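Local coordinates for SNF1-like protein kinase ssp2 (Schizosaccharomyces pombe, PDB 2QRD), which acts as an SNF1-like serine/threonine protein kinase, probably the catalytic subunit of an AMPK-like heterotrimer that responds to cellular energy state, at residues E70-L82 and M91-Y103. Numbering follows the deposited sequence.
Sequences EGKNTYAYIELQL and MLDVKSNGYKDIY
Paired backbones join Gln81 to Asp93, Glu79 to Lys95 and Tyr75 to Lys100, each by two N-H...O=C bonds, in an antiparallel beta hairpin. A beta bulge shifts the register by one residue between Ala76-Tyr99 and Ile78-Ser96, and Tyr77 bridges it: its N bonds Gly98 O at 2.9 Å, nearly straight (171°), and its O accepts from Asn97 N at 2.7 Å. Gly98 suits the bulge because its positive phi would press a side chain against the preceding carbonyl. Ser96 OG steadies it, accepting from Gly98 N in an ST turn and sharing a water with Tyr77 O.

Branched apolar residues fill the Leu82 end of one face. Leu80 lies alongside Val94, CD1 to CG2 at 3.4 Å, and the other branch, Val94 CG1, meets Ile78 CG2. Further along, Ala76 is small enough for its CB to sit in plane at the edge of the Tyr99 ring.

Polar chains suit the other face. Glu79 and Lys95 run side by side into a salt bridge, OE1 to NZ 3.0 Å, with NZ above the carboxylate plane. Glu79 reaches it with CG anti to the backbone N (chi1 179°) and an extended chain. The edge of the Tyr77 ring, at CE2, meets Lys100 CB at 3.7 Å.

Strand 57-63 flanks strand 74-84, and helices 23-37 and 123-136 cover the apolar face: Val30 meets Leu92, Leu126 meets Ile78, and Cys127 meets Val94. Asp93 OD1 is hydrogen-bonded to His63 ND1 of the SPCC1919.03c chain, and that chain also bonds the backbone of Val94 and Ser96, so this hairpin joins the sheet to a partner subunit.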
loop_
_atom_site.group_PDB
_atom_site.type_symbol
_atom_site.label_atom_id
_atom_site.label_comp_id
_atom_site.label_asym_id
_atom_site.label_seq_id
_atom_site.Cartn_x
_atom_site.Cartn_y
_atom_site.Cartn_z
ATOM N N GLU A 70 8.663 -23.395 12.174
ATOM C CA GLU A 70 9.980 -23.758 11.648
ATOM C C GLU A 70 10.949 -24.210 12.743
ATOM O O GLU A 70 12.159 -24.246 12.524
ATOM C CB GLU A 70 10.579 -22.585 10.878
ATOM C CG GLU A 70 9.762 -22.139 9.675
ATOM C CD GLU A 70 9.788 -20.627 9.500
ATOM O OE1 GLU A 70 10.581 -19.966 10.220
ATOM O OE2 GLU A 70 9.003 -20.096 8.664
ATOM N N GLY A 71 10.400 -24.544 13.911
ATOM C CA GLY A 71 11.168 -25.008 15.066
ATOM C C GLY A 71 11.693 -23.970 16.060
ATOM O O GLY A 71 12.296 -24.346 17.065
ATOM N N LYS A 72 11.445 -22.679 15.802
ATOM C CA LYS A 72 12.085 -21.582 16.563
ATOM C C LYS A 72 11.362 -21.115 17.837
ATOM O O LYS A 72 10.116 -21.029 17.881
ATOM C CB LYS A 72 12.340 -20.377 15.664
ATOM C CG LYS A 72 13.361 -20.584 14.540
ATOM C CD LYS A 72 13.444 -19.302 13.704
ATOM C CE LYS A 72 13.838 -18.060 14.588
ATOM N NZ LYS A 72 13.297 -16.697 14.186
ATOM N N ASN A 73 12.171 -20.818 18.863
ATOM C CA ASN A 73 11.708 -20.201 20.112
ATOM C C ASN A 73 11.935 -18.687 20.056
ATOM O O ASN A 73 12.794 -18.105 20.754
ATOM C CB ASN A 73 12.381 -20.817 21.357
ATOM C CG ASN A 73 11.636 -22.051 21.914
ATOM O OD1 ASN A 73 12.266 -23.048 22.307
ATOM N ND2 ASN A 73 10.307 -21.969 21.988
ATOM N N THR A 74 11.150 -18.062 19.194
ATOM C CA THR A 74 11.145 -16.624 19.045
ATOM C C THR A 74 9.776 -16.106 19.426
ATOM O O THR A 74 8.757 -16.764 19.215
ATOM C CB THR A 74 11.594 -16.195 17.652
ATOM O OG1 THR A 74 11.093 -14.886 17.351
ATOM C CG2 THR A 74 11.098 -17.145 16.662
ATOM N N TYR A 75 9.796 -14.928 20.032
ATOM C CA TYR A 75 8.728 -14.470 20.880
ATOM C C TYR A 75 8.469 -13.011 20.613
ATOM O O TYR A 75 9.371 -12.274 20.244
ATOM C CB TYR A 75 9.138 -14.622 22.352
ATOM C CG TYR A 75 9.217 -16.039 22.892
ATOM C CD1 TYR A 75 10.451 -16.656 23.095
ATOM C CD2 TYR A 75 8.066 -16.754 23.233
ATOM C CE1 TYR A 75 10.549 -17.949 23.601
ATOM C CE2 TYR A 75 8.153 -18.051 23.752
ATOM C CZ TYR A 75 9.394 -18.636 23.928
ATOM O OH TYR A 75 9.502 -19.907 24.447
ATOM N N ALA A 76 7.223 -12.605 20.831
ATOM C CA ALA A 76 6.778 -11.247 20.663
ATOM C C ALA A 76 6.265 -10.785 22.023
ATOM O O ALA A 76 5.509 -11.490 22.668
ATOM C CB ALA A 76 5.691 -11.207 19.644
ATOM N N TYR A 77 6.701 -9.607 22.458
ATOM C CA TYR A 77 6.286 -9.038 23.741
ATOM C C TYR A 77 5.313 -7.850 23.575
ATOM O O TYR A 77 5.610 -6.843 22.917
ATOM C CB TYR A 77 7.517 -8.659 24.532
ATOM C CG TYR A 77 8.449 -9.833 24.733
ATOM C CD1 TYR A 77 8.391 -10.577 25.897
ATOM C CD2 TYR A 77 9.409 -10.200 23.750
ATOM C CE1 TYR A 77 9.242 -11.663 26.100
ATOM C CE2 TYR A 77 10.266 -11.294 23.945
ATOM C CZ TYR A 77 10.163 -12.023 25.131
ATOM O OH TYR A 77 10.984 -13.097 25.411
ATOM N N ILE A 78 4.136 -8.005 24.163
ATOM C CA ILE A 78 3.048 -7.054 23.999
ATOM C C ILE A 78 2.582 -6.645 25.419
ATOM O O ILE A 78 2.256 -7.492 26.261
ATOM C CB ILE A 78 1.892 -7.681 23.129
ATOM C CG1 ILE A 78 2.387 -8.026 21.714
ATOM C CG2 ILE A 78 0.643 -6.768 23.062
ATOM C CD1 ILE A 78 1.420 -8.843 20.839
ATOM N N GLU A 79 2.586 -5.356 25.699
ATOM C CA GLU A 79 2.066 -4.864 26.973
ATOM C C GLU A 79 0.691 -4.219 26.795
ATOM O O GLU A 79 0.480 -3.401 25.900
ATOM C CB GLU A 79 3.044 -3.877 27.570
ATOM C CG GLU A 79 2.599 -3.275 28.874
ATOM C CD GLU A 79 3.509 -2.140 29.326
ATOM O OE1 GLU A 79 4.723 -2.170 28.982
ATOM O OE2 GLU A 79 3.005 -1.218 30.021
ATOM N N LEU A 80 -0.250 -4.607 27.647
ATOM C CA LEU A 80 -1.613 -4.085 27.588
ATOM C C LEU A 80 -1.817 -3.132 28.729
ATOM O O LEU A 80 -1.304 -3.352 29.802
ATOM C CB LEU A 80 -2.648 -5.191 27.692
ATOM C CG LEU A 80 -2.651 -6.432 26.785
ATOM C CD1 LEU A 80 -2.848 -6.079 25.342
ATOM C CD2 LEU A 80 -1.450 -7.328 26.974
ATOM N N GLN A 81 -2.561 -2.068 28.486
ATOM C CA GLN A 81 -2.841 -1.087 29.523
ATOM C C GLN A 81 -4.291 -0.616 29.441
ATOM O O GLN A 81 -4.697 -0.044 28.440
ATOM C CB GLN A 81 -1.892 0.103 29.395
ATOM C CG GLN A 81 -2.089 1.204 30.435
ATOM C CD GLN A 81 -1.796 0.746 31.839
ATOM O OE1 GLN A 81 -0.652 0.492 32.196
ATOM N NE2 GLN A 81 -2.836 0.655 32.653
ATOM N N LEU A 82 -5.057 -0.864 30.492
ATOM C CA LEU A 82 -6.404 -0.337 30.580
ATOM C C LEU A 82 -6.383 1.098 31.146
ATOM O O LEU A 82 -5.673 1.401 32.117
ATOM C CB LEU A 82 -7.343 -1.271 31.389
ATOM C CG LEU A 82 -8.873 -1.135 31.157
ATOM C CD1 LEU A 82 -9.312 -1.704 29.796
ATOM C CD2 LEU A 82 -9.723 -1.750 32.256
ATOM N N MET A 91 -10.191 2.452 27.341
ATOM C CA MET A 91 -9.360 2.016 26.222
ATOM C C MET A 91 -8.444 0.893 26.694
ATOM O O MET A 91 -7.837 0.957 27.785
ATOM C CB MET A 91 -8.527 3.175 25.636
ATOM C CG MET A 91 -7.545 2.760 24.545
ATOM S SD MET A 91 -6.146 3.856 24.256
ATOM C CE MET A 91 -6.941 5.377 23.707
ATOM N N LEU A 92 -8.358 -0.150 25.885
ATOM C CA LEU A 92 -7.282 -1.097 26.058
ATOM C C LEU A 92 -6.145 -0.682 25.115
ATOM O O LEU A 92 -6.234 -0.835 23.899
ATOM C CB LEU A 92 -7.767 -2.519 25.790
ATOM C CG LEU A 92 -6.783 -3.684 26.000
ATOM C CD1 LEU A 92 -6.371 -3.793 27.500
ATOM C CD2 LEU A 92 -7.445 -4.968 25.476
ATOM N N ASP A 93 -5.100 -0.102 25.689
ATOM C CA ASP A 93 -3.917 0.275 24.940
ATOM C C ASP A 93 -3.006 -0.980 24.792
ATOM O O ASP A 93 -2.873 -1.786 25.719
ATOM C CB ASP A 93 -3.229 1.484 25.609
ATOM C CG ASP A 93 -1.913 1.897 24.918
ATOM O OD1 ASP A 93 -1.946 2.411 23.753
ATOM O OD2 ASP A 93 -0.844 1.711 25.554
ATOM N N VAL A 94 -2.432 -1.163 23.598
ATOM C CA VAL A 94 -1.706 -2.385 23.241
ATOM C C VAL A 94 -0.466 -1.937 22.474
ATOM O O VAL A 94 -0.577 -1.281 21.411
ATOM C CB VAL A 94 -2.541 -3.350 22.325
ATOM C CG1 VAL A 94 -1.709 -4.577 21.928
ATOM C CG2 VAL A 94 -3.869 -3.784 22.985
ATOM N N LYS A 95 0.706 -2.268 23.017
ATOM C CA LYS A 95 1.955 -1.806 22.455
ATOM C C LYS A 95 3.028 -2.879 22.295
ATOM O O LYS A 95 3.147 -3.815 23.092
ATOM C CB LYS A 95 2.519 -0.650 23.280
ATOM C CG LYS A 95 3.156 -1.063 24.584
ATOM C CD LYS A 95 4.150 -0.039 25.077
ATOM C CE LYS A 95 4.085 -0.006 26.610
ATOM N NZ LYS A 95 5.390 0.217 27.280
ATOM N N SER A 96 3.832 -2.716 21.254
ATOM C CA SER A 96 4.896 -3.669 21.007
ATOM C C SER A 96 6.105 -3.356 21.880
ATOM O O SER A 96 6.577 -2.211 21.917
ATOM C CB SER A 96 5.269 -3.693 19.529
ATOM O OG SER A 96 6.265 -4.677 19.301
ATOM N N ASN A 97 6.591 -4.383 22.591
ATOM C CA ASN A 97 7.895 -4.329 23.254
ATOM C C ASN A 97 8.975 -5.120 22.514
ATOM O O ASN A 97 10.050 -5.371 23.049
ATOM C CB ASN A 97 7.778 -4.752 24.732
ATOM C CG ASN A 97 7.201 -3.639 25.625
ATOM O OD1 ASN A 97 6.403 -3.879 26.528
ATOM N ND2 ASN A 97 7.626 -2.418 25.367
ATOM N N GLY A 98 8.700 -5.520 21.278
ATOM C CA GLY A 98 9.729 -6.202 20.490
ATOM C C GLY A 98 9.631 -7.717 20.303
ATOM O O GLY A 98 8.690 -8.374 20.781
ATOM N N TYR A 99 10.630 -8.251 19.594
ATOM C CA TYR A 99 10.743 -9.666 19.274
ATOM C C TYR A 99 12.108 -10.144 19.674
ATOM O O TYR A 99 13.108 -9.430 19.507
ATOM C CB TYR A 99 10.554 -9.918 17.779
ATOM C CG TYR A 99 9.469 -9.062 17.143
ATOM C CD1 TYR A 99 8.115 -9.295 17.408
ATOM C CD2 TYR A 99 9.808 -8.024 16.272
ATOM C CE1 TYR A 99 7.133 -8.474 16.835
ATOM C CE2 TYR A 99 8.855 -7.224 15.697
ATOM C CZ TYR A 99 7.525 -7.445 15.981
ATOM O OH TYR A 99 6.610 -6.641 15.391
ATOM N N LYS A 100 12.158 -11.377 20.182
ATOM C CA LYS A 100 13.399 -11.947 20.700
ATOM C C LYS A 100 13.402 -13.443 20.444
ATOM O O LYS A 100 12.465 -14.136 20.805
ATOM C CB LYS A 100 13.525 -11.651 22.201
ATOM C CG LYS A 100 14.936 -11.562 22.712
ATOM C CD LYS A 100 15.035 -11.709 24.262
ATOM C CE LYS A 100 14.799 -13.170 24.792
ATOM N NZ LYS A 100 15.890 -13.613 25.740
ATOM N N ASP A 101 14.438 -13.919 19.773
ATOM C CA ASP A 101 14.721 -15.342 19.686
ATOM C C ASP A 101 15.562 -15.766 20.894
ATOM O O ASP A 101 16.345 -14.979 21.402
ATOM C CB ASP A 101 15.472 -15.664 18.388
ATOM C CG ASP A 101 15.727 -17.156 18.211
ATOM O OD1 ASP A 101 14.790 -17.895 17.864
ATOM O OD2 ASP A 101 16.866 -17.604 18.436
ATOM N N ILE A 102 15.378 -17.010 21.345
ATOM C CA ILE A 102 16.168 -17.649 22.413
ATOM C C ILE A 102 17.684 -17.484 22.194
ATOM O O ILE A 102 18.461 -17.385 23.156
ATOM C CB ILE A 102 15.764 -19.166 22.540
ATOM C CG1 ILE A 102 16.177 -19.762 23.882
ATOM C CG2 ILE A 102 16.336 -20.037 21.402
ATOM C CD1 ILE A 102 16.033 -21.283 23.952
ATOM N N TYR A 103 18.079 -17.441 20.915
ATOM C CA TYR A 103 19.474 -17.277 20.459
ATOM C C TYR A 103 19.778 -15.829 20.036
ATOM O O TYR A 103 18.977 -15.198 19.353
ATOM C CB TYR A 103 19.742 -18.193 19.261
ATOM C CG TYR A 103 19.780 -19.684 19.535
ATOM C CD1 TYR A 103 19.812 -20.593 18.473
ATOM C CD2 TYR A 103 19.799 -20.192 20.837
ATOM C CE1 TYR A 103 19.863 -21.973 18.688
ATOM C CE2 TYR A 103 19.861 -21.586 21.072
ATOM C CZ TYR A 103 19.887 -22.463 19.985
ATOM O OH TYR A 103 19.928 -23.817 20.188
HETATM O O HOH W 1 5.483 -7.228 19.656
HETATM O O HOH W 2 0.173 -0.583 26.526
#